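Local coordinates for protein serine-tRNA ligase (Naegleria fowleri, PDB 6BLJ) that probably charges serine-specific tRNA with serine in the cytosol, activating the amino acid with ATP, and is captured here with AMP bound, at residues Gln30-Ala35 with Val158-Asn163; Val37-Lys42 with Leu148-Ile153; Ile194-Lys197 with Thr203-Gly206. All coordinates share one frame; numbering follows the deposited sequence.

Contact 1 of 3, residues Gln30-Ala35 with Val158-Asn163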
# COMPACT_ATOMS: atom_id res chain seq x y z
N GLN A 30 7.21 -26.75 -11.68
CA GLN A 30 7.13 -25.37 -12.16
C GLN A 30 6.24 -25.26 -13.39
O GLN A 30 5.47 -24.29 -13.53
CB GLN A 30 8.54 -24.85 -12.46
CG GLN A 30 9.37 -24.62 -11.21
CD GLN A 30 8.82 -23.49 -10.35
OE1 GLN A 30 8.11 -23.73 -9.38
NE2 GLN A 30 9.17 -22.25 -10.71
N ARG A 31 6.30 -26.24 -14.30
CA ARG A 31 5.42 -26.23 -15.47
C ARG A 31 3.96 -26.37 -15.06
O ARG A 31 3.10 -25.65 -15.57
CB ARG A 31 5.82 -27.33 -16.44
CG ARG A 31 7.13 -27.07 -17.17
CD ARG A 31 7.37 -28.05 -18.31
NE ARG A 31 7.78 -29.35 -17.81
CZ ARG A 31 9.04 -29.74 -17.70
NH1 ARG A 31 10.02 -28.91 -18.05
NH2 ARG A 31 9.33 -30.95 -17.23
N ARG A 32 3.67 -27.28 -14.12
CA ARG A 32 2.30 -27.41 -13.63
C ARG A 32 1.81 -26.13 -12.95
O ARG A 32 0.62 -25.81 -13.02
CB ARG A 32 2.19 -28.61 -12.69
CG ARG A 32 2.49 -29.94 -13.41
CD ARG A 32 2.45 -31.13 -12.47
NE ARG A 32 2.50 -32.40 -13.21
CZ ARG A 32 2.81 -33.58 -12.66
NH1 ARG A 32 3.11 -33.66 -11.37
NH2 ARG A 32 2.82 -34.67 -13.42
N ARG A 33 2.71 -25.40 -12.29
CA ARG A 33 2.35 -24.12 -11.70
C ARG A 33 2.29 -23.01 -12.73
O ARG A 33 1.92 -21.88 -12.38
CB ARG A 33 3.35 -23.72 -10.60
CG ARG A 33 3.32 -24.60 -9.36
CD ARG A 33 4.23 -24.07 -8.26
NE ARG A 33 4.01 -24.76 -6.99
CZ ARG A 33 3.05 -24.43 -6.13
NH1 ARG A 33 2.23 -23.44 -6.40
NH2 ARG A 33 2.91 -25.10 -4.98
N PHE A 34 2.67 -23.29 -13.98
CA PHE A 34 2.80 -22.25 -15.00
C PHE A 34 3.67 -21.12 -14.47
O PHE A 34 3.32 -19.94 -14.55
CB PHE A 34 1.41 -21.76 -15.47
CG PHE A 34 0.61 -22.85 -16.13
CD1 PHE A 34 0.66 -23.02 -17.51
CD2 PHE A 34 -0.13 -23.74 -15.37
CE1 PHE A 34 -0.05 -24.04 -18.11
CE2 PHE A 34 -0.84 -24.77 -15.97
CZ PHE A 34 -0.81 -24.92 -17.34
N ALA A 35 4.80 -21.50 -13.88
CA ALA A 35 5.73 -20.56 -13.27
C ALA A 35 7.07 -20.60 -14.02
O ALA A 35 7.20 -21.20 -15.09
CB ALA A 35 5.90 -20.87 -11.77
N VAL A 158 -3.15 -33.46 -8.34
CA VAL A 158 -3.66 -32.13 -8.65
C VAL A 158 -3.95 -32.04 -10.15
O VAL A 158 -3.14 -32.46 -10.98
CB VAL A 158 -2.65 -31.06 -8.21
CG1 VAL A 158 -3.08 -29.67 -8.66
CG2 VAL A 158 -2.45 -31.10 -6.68
N VAL A 159 -5.12 -31.49 -10.50
CA VAL A 159 -5.43 -31.25 -11.91
C VAL A 159 -4.48 -30.21 -12.47
O VAL A 159 -4.30 -29.12 -11.89
CB VAL A 159 -6.90 -30.81 -12.07
CG1 VAL A 159 -7.17 -30.41 -13.52
CG2 VAL A 159 -7.83 -31.94 -11.66
N VAL A 160 -3.84 -30.55 -13.59
CA VAL A 160 -2.85 -29.69 -14.22
C VAL A 160 -3.57 -28.77 -15.20
O VAL A 160 -4.07 -29.21 -16.24
CB VAL A 160 -1.77 -30.51 -14.93
CG1 VAL A 160 -0.74 -29.60 -15.59
CG2 VAL A 160 -1.08 -31.46 -13.94
N SER A 161 -3.64 -27.49 -14.86
CA SER A 161 -4.30 -26.49 -15.70
C SER A 161 -4.04 -25.12 -15.10
O SER A 161 -3.75 -24.99 -13.91
CB SER A 161 -5.81 -26.75 -15.80
OG SER A 161 -6.45 -25.74 -16.56
N ASP A 162 -4.13 -24.10 -15.95
CA ASP A 162 -4.03 -22.71 -15.52
C ASP A 162 -5.39 -22.04 -15.37
O ASP A 162 -5.44 -20.84 -15.06
CB ASP A 162 -3.16 -21.91 -16.50
CG ASP A 162 -3.73 -21.89 -17.93
OD1 ASP A 162 -4.81 -22.48 -18.15
OD2 ASP A 162 -3.08 -21.33 -18.84
N ASN A 163 -6.48 -22.75 -15.62
CA ASN A 163 -7.82 -22.17 -15.62
C ASN A 163 -8.68 -22.91 -14.60
O ASN A 163 -8.90 -24.11 -14.74
CB ASN A 163 -8.44 -22.28 -17.02
CG ASN A 163 -9.78 -21.56 -17.14
OD1 ASN A 163 -10.41 -21.21 -16.15
ND2 ASN A 163 -10.24 -21.38 -18.37
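Phe34 lays one face of its ring against Asp162. The Asp162 CB sits 3.7 Å from the centroid of the Phe34 ring and only 10° off its normal, a CH-pi contact over the centre, while the carbonyl O of Arg31 lies over the opposite face, offset toward the rim. Where the ring reaches the backbone, Phe34 CE2 comes to 3.3 Å from Ser161 C. With CG between the backbone N and the carbonyl carbon (chi1 60°), Asp162 keeps CB over the ring while its OD2 is hydrogen-bonded by Asn402 of the second subunit.

Val160 packs on Arg32: its CG2 is 3.8 Å from Arg32 CD, with CG and NE also alongside, and the guanidinium goes on to a salt bridge with Glu156.

No hydrogen bond crosses between the two segments; each orders its own backbone. Ser161 OG accepts from Asn163 N at 3.1 Å and 168°, an ST turn, and is also hydrogen-bonded to Asn166. In 30-35, positive phi at Phe34 and the backbone bonds Ala35 N to Gln30 O and Phe34 N to Arg31 O make a Schellman motif, a common C-terminal end of a helix, here closing helix 23-32.

Contact 2 of 3, residues Val37-Lys42 with Leu148-Ile153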
# COMPACT_ATOMS: atom_id res chain seq x y z
N VAL A 37 10.21 -21.86 -15.09
CA VAL A 37 10.93 -23.13 -15.09
C VAL A 37 12.44 -22.90 -14.99
O VAL A 37 13.17 -23.75 -14.45
CB VAL A 37 10.57 -23.94 -16.34
CG1 VAL A 37 11.31 -25.28 -16.36
CG2 VAL A 37 9.06 -24.18 -16.41
N THR A 38 12.95 -21.77 -15.50
CA THR A 38 14.39 -21.54 -15.52
C THR A 38 14.98 -21.39 -14.13
O THR A 38 16.21 -21.46 -13.99
CB THR A 38 14.74 -20.27 -16.30
OG1 THR A 38 14.35 -19.12 -15.54
CG2 THR A 38 14.06 -20.25 -17.65
N LEU A 39 14.16 -21.16 -13.10
CA LEU A 39 14.70 -21.06 -11.75
C LEU A 39 15.43 -22.33 -11.34
O LEU A 39 16.36 -22.28 -10.54
CB LEU A 39 13.59 -20.75 -10.74
CG LEU A 39 12.85 -19.42 -10.91
CD1 LEU A 39 11.72 -19.33 -9.90
CD2 LEU A 39 13.80 -18.24 -10.78
N VAL A 40 15.01 -23.48 -11.87
CA VAL A 40 15.64 -24.74 -11.50
C VAL A 40 17.09 -24.77 -11.97
O VAL A 40 18.01 -25.04 -11.19
CB VAL A 40 14.82 -25.92 -12.05
CG1 VAL A 40 15.48 -27.27 -11.71
CG2 VAL A 40 13.38 -25.88 -11.51
N ASP A 41 17.32 -24.44 -13.24
CA ASP A 41 18.68 -24.41 -13.75
C ASP A 41 19.51 -23.32 -13.09
O ASP A 41 20.71 -23.50 -12.88
CB ASP A 41 18.69 -24.22 -15.27
CG ASP A 41 18.25 -25.46 -16.01
OD1 ASP A 41 18.29 -26.56 -15.41
OD2 ASP A 41 17.89 -25.34 -17.20
N LYS A 42 18.88 -22.18 -12.76
CA LYS A 42 19.61 -21.12 -12.06
C LYS A 42 20.09 -21.58 -10.70
O LYS A 42 21.22 -21.27 -10.29
CB LYS A 42 18.73 -19.87 -11.93
N LEU A 148 14.25 -19.83 -2.67
CA LEU A 148 13.05 -19.38 -1.97
C LEU A 148 11.92 -18.99 -2.92
O LEU A 148 10.77 -18.87 -2.47
CB LEU A 148 13.37 -18.20 -1.05
CG LEU A 148 14.14 -18.55 0.22
CD1 LEU A 148 14.30 -17.32 1.11
CD2 LEU A 148 13.47 -19.70 0.97
N GLN A 149 12.21 -18.76 -4.20
CA GLN A 149 11.20 -18.33 -5.16
C GLN A 149 10.45 -19.47 -5.81
O GLN A 149 9.42 -19.23 -6.46
CB GLN A 149 11.84 -17.49 -6.27
CG GLN A 149 12.61 -16.28 -5.79
CD GLN A 149 13.28 -15.57 -6.93
OE1 GLN A 149 12.69 -15.39 -8.00
NE2 GLN A 149 14.56 -15.22 -6.75
N ILE A 150 10.92 -20.70 -5.66
CA ILE A 150 10.31 -21.85 -6.31
C ILE A 150 9.17 -22.35 -5.43
O ILE A 150 9.32 -22.44 -4.20
CB ILE A 150 11.36 -22.94 -6.58
CG1 ILE A 150 12.39 -22.45 -7.61
CG2 ILE A 150 10.70 -24.19 -7.13
CD1 ILE A 150 13.73 -23.21 -7.62
N GLY A 151 8.03 -22.66 -6.04
CA GLY A 151 6.90 -23.12 -5.27
C GLY A 151 7.06 -24.56 -4.81
O GLY A 151 7.85 -25.34 -5.35
N ASN A 152 6.25 -24.92 -3.82
CA ASN A 152 6.24 -26.29 -3.30
C ASN A 152 5.93 -27.28 -4.42
O ASN A 152 5.27 -26.95 -5.40
CB ASN A 152 5.21 -26.40 -2.16
CG ASN A 152 5.49 -27.56 -1.22
OD1 ASN A 152 6.43 -28.32 -1.43
ND2 ASN A 152 4.68 -27.69 -0.18
N ILE A 153 6.44 -28.50 -4.27
CA ILE A 153 6.19 -29.53 -5.28
C ILE A 153 4.70 -29.83 -5.34
O ILE A 153 4.06 -30.17 -4.33
CB ILE A 153 7.01 -30.79 -4.96
CG1 ILE A 153 8.49 -30.43 -4.90
CG2 ILE A 153 6.77 -31.87 -6.02
CD1 ILE A 153 9.03 -29.89 -6.22
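Leu39, on the first turns of helix 38-76, points its side chain at the loop 148-153 and carries most of this contact. Its CB lies 3.8 Å from Ile150 CG1, the closest approach between the two segments, and 4.0 Å from Ile150 CD1. With chi1 at -62°, Leu39 CG is anti to the carbonyl carbon, which sends the two methyls out along the loop toward Gln149. One of them, Leu39 CD1, has Ile150 CG1 at 3.9 Å and Gln149 CB at 4.1 Å, so it rests against two consecutive residues of the loop. The other, Leu39 CD2, reaches the far end of the glutamine, with Gln149 OE1 at 4.1 Å. The leucine and the glutamine cross at about a right angle, whereas Leu39 and Ile150 run past each other in opposite directions, stem against stem.

Helix 38-76 is one of the two long helices of the N-terminal arm, the antiparallel coiled coil that in seryl-tRNA synthetases reaches out to the long variable arm of tRNA. Helix 114-147 is the returning one, and the loop 148-153 follows directly from it. The contact joins the start of the outgoing helix 38-76 to the loop that leaves the returning helix 114-147, at the root of the arm.

From the loop side, Ile150 CD1 reaches past the leucine side chain to the helix backbone, 4.0 Å from Leu39 O and 4.4 Å from Val40 N. Ile150 is buried, and its other neighbours include Gln30 of helix 23-32 together with Leu10 and Phe15 from the N-terminal loops. Val40 turns to Ile26 and Arg27 of helix 23-32, while Gln149 NE2 makes a weak hydrogen bond back to Asp145 O.

Contact 3 of 3, residues Ile194-Lys197 with Thr203-Gly206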
# COMPACT_ATOMS: atom_id res chain seq x y z
N ILE A 194 -33.04 -11.57 2.04
CA ILE A 194 -33.54 -12.32 3.19
C ILE A 194 -33.14 -11.64 4.49
O ILE A 194 -33.97 -11.42 5.38
CB ILE A 194 -33.01 -13.77 3.14
CG1 ILE A 194 -33.58 -14.49 1.91
CG2 ILE A 194 -33.37 -14.49 4.41
CD1 ILE A 194 -32.92 -15.84 1.61
N MET A 195 -31.85 -11.31 4.63
CA MET A 195 -31.37 -10.73 5.89
C MET A 195 -32.02 -9.37 6.16
O MET A 195 -32.35 -9.05 7.31
CB MET A 195 -29.85 -10.61 5.88
CG MET A 195 -29.14 -11.95 5.88
SD MET A 195 -27.35 -11.78 6.02
CE MET A 195 -26.89 -13.52 6.13
N ARG A 196 -32.21 -8.57 5.12
CA ARG A 196 -32.89 -7.29 5.30
C ARG A 196 -34.36 -7.50 5.65
O ARG A 196 -34.93 -6.75 6.47
CB ARG A 196 -32.77 -6.43 4.04
CG ARG A 196 -31.38 -5.77 3.86
CD ARG A 196 -31.32 -4.94 2.57
NE ARG A 196 -30.04 -4.25 2.45
CZ ARG A 196 -29.57 -3.78 1.30
NH1 ARG A 196 -30.27 -3.96 0.18
NH2 ARG A 196 -28.39 -3.16 1.26
N LYS A 197 -35.01 -8.49 5.03
CA LYS A 197 -36.41 -8.76 5.36
C LYS A 197 -36.57 -9.27 6.79
O LYS A 197 -37.64 -9.12 7.39
CB LYS A 197 -37.01 -9.75 4.36
CG LYS A 197 -37.40 -9.12 3.02
CD LYS A 197 -37.73 -10.18 1.96
CE LYS A 197 -39.00 -10.96 2.30
NZ LYS A 197 -40.18 -10.06 2.38
N THR A 203 -26.47 -2.52 6.12
CA THR A 203 -25.31 -2.13 5.32
C THR A 203 -25.18 -0.62 5.18
O THR A 203 -24.07 -0.12 4.95
CB THR A 203 -25.37 -2.75 3.92
OG1 THR A 203 -26.51 -2.21 3.24
CG2 THR A 203 -25.51 -4.30 4.02
N GLU A 204 -26.29 0.11 5.30
CA GLU A 204 -26.28 1.56 5.17
C GLU A 204 -25.52 2.22 6.33
O GLU A 204 -24.52 2.92 6.11
CB GLU A 204 -27.72 2.09 5.10
CG GLU A 204 -28.50 1.68 3.83
CD GLU A 204 -29.13 0.27 3.87
OE1 GLU A 204 -29.09 -0.42 4.92
OE2 GLU A 204 -29.66 -0.14 2.81
N GLU A 205 -25.96 2.01 7.57
CA GLU A 205 -25.17 2.46 8.72
C GLU A 205 -23.80 1.79 8.74
O GLU A 205 -22.80 2.42 9.11
CB GLU A 205 -25.91 2.17 10.03
CG GLU A 205 -27.18 3.00 10.23
CD GLU A 205 -28.42 2.35 9.63
OE1 GLU A 205 -28.29 1.43 8.80
OE2 GLU A 205 -29.54 2.77 10.00
N GLY A 206 -23.72 0.52 8.32
CA GLY A 206 -22.44 -0.18 8.31
C GLY A 206 -21.39 0.51 7.46
O GLY A 206 -20.23 0.67 7.87
O HOH W 1 -29.18 -3.24 4.99
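Arg196 reaches across from helix 191-197 and gives a hydrogen bond from NH2 to Thr203 OG1, 2.9 Å long with an N-H...O angle of 155°. The hydroxyl sits at the edge of the guanidinium, 5° out of its plane, so the N-H is well directed at it. The arginine spans the gap as an extended chain from CG to NE, and Thr203 OG1 is turned to meet it, lying between its own backbone N and carbonyl carbon (chi1 64°).

A water next to the arginine ties three groups together. It accepts from Arg196 NE at 2.9 Å and from Thr203 N at 3.0 Å, and donates to Glu204 OE1 at 2.8 Å. Thr203 N belongs to the first residue of helix 203-210, so the water takes up an amide at the start of that helix, and with the direct bond from NH2 it fixes how the guanidinium is turned.

Glu204, bent at chi2, brings OE2 over one face of the guanidinium, with Arg196 NH2 and Glu204 OE2 3.6 Å apart. This salt bridge is long and purely electrostatic, since no N-H points at the oxygen; the negative charge would still be expected to steady the arginine.

Packing between the segments is slight, with Thr203 CG2 4.1 Å from Arg196 NH2, and Arg196 also packs on Thr38 of the second subunit. This is surface packing, with the Thr203 side chain about 13 Å from the bound AMP. The two short helices, separated by a few residues that include strand 201-202, are joined by one arginine that meets a threonine, a glutamate and a shared water. Helix 191-197 packs through Ile194 and Met195 on helix 448-458, and on helix 203-210 Glu205 forms a salt bridge to Lys295 of the third subunit.

In the fold
From the N terminus the chain passes helix 23-32, enters helix 38-76, the outgoing half of the arm, and returns through helix 114-147. Contact 2 closes this excursion at the arm's root. Contact 1 closes a slightly wider loop around it, so contact 2 is nested inside; it ties the end of helix 23-32 to the loop leading from helix 114-147 to strand 168-173. The two centres are 14 Å apart and the contacts touch, with a probable hydrogen bond from Arg33 NE to Asn152 O. Contact 3 follows in series, a short local closure between helices 191-197 and 203-210. Its centre is 41 Å from that of contact 1 and 48 Å from that of contact 2, across the chain's centre from the latter.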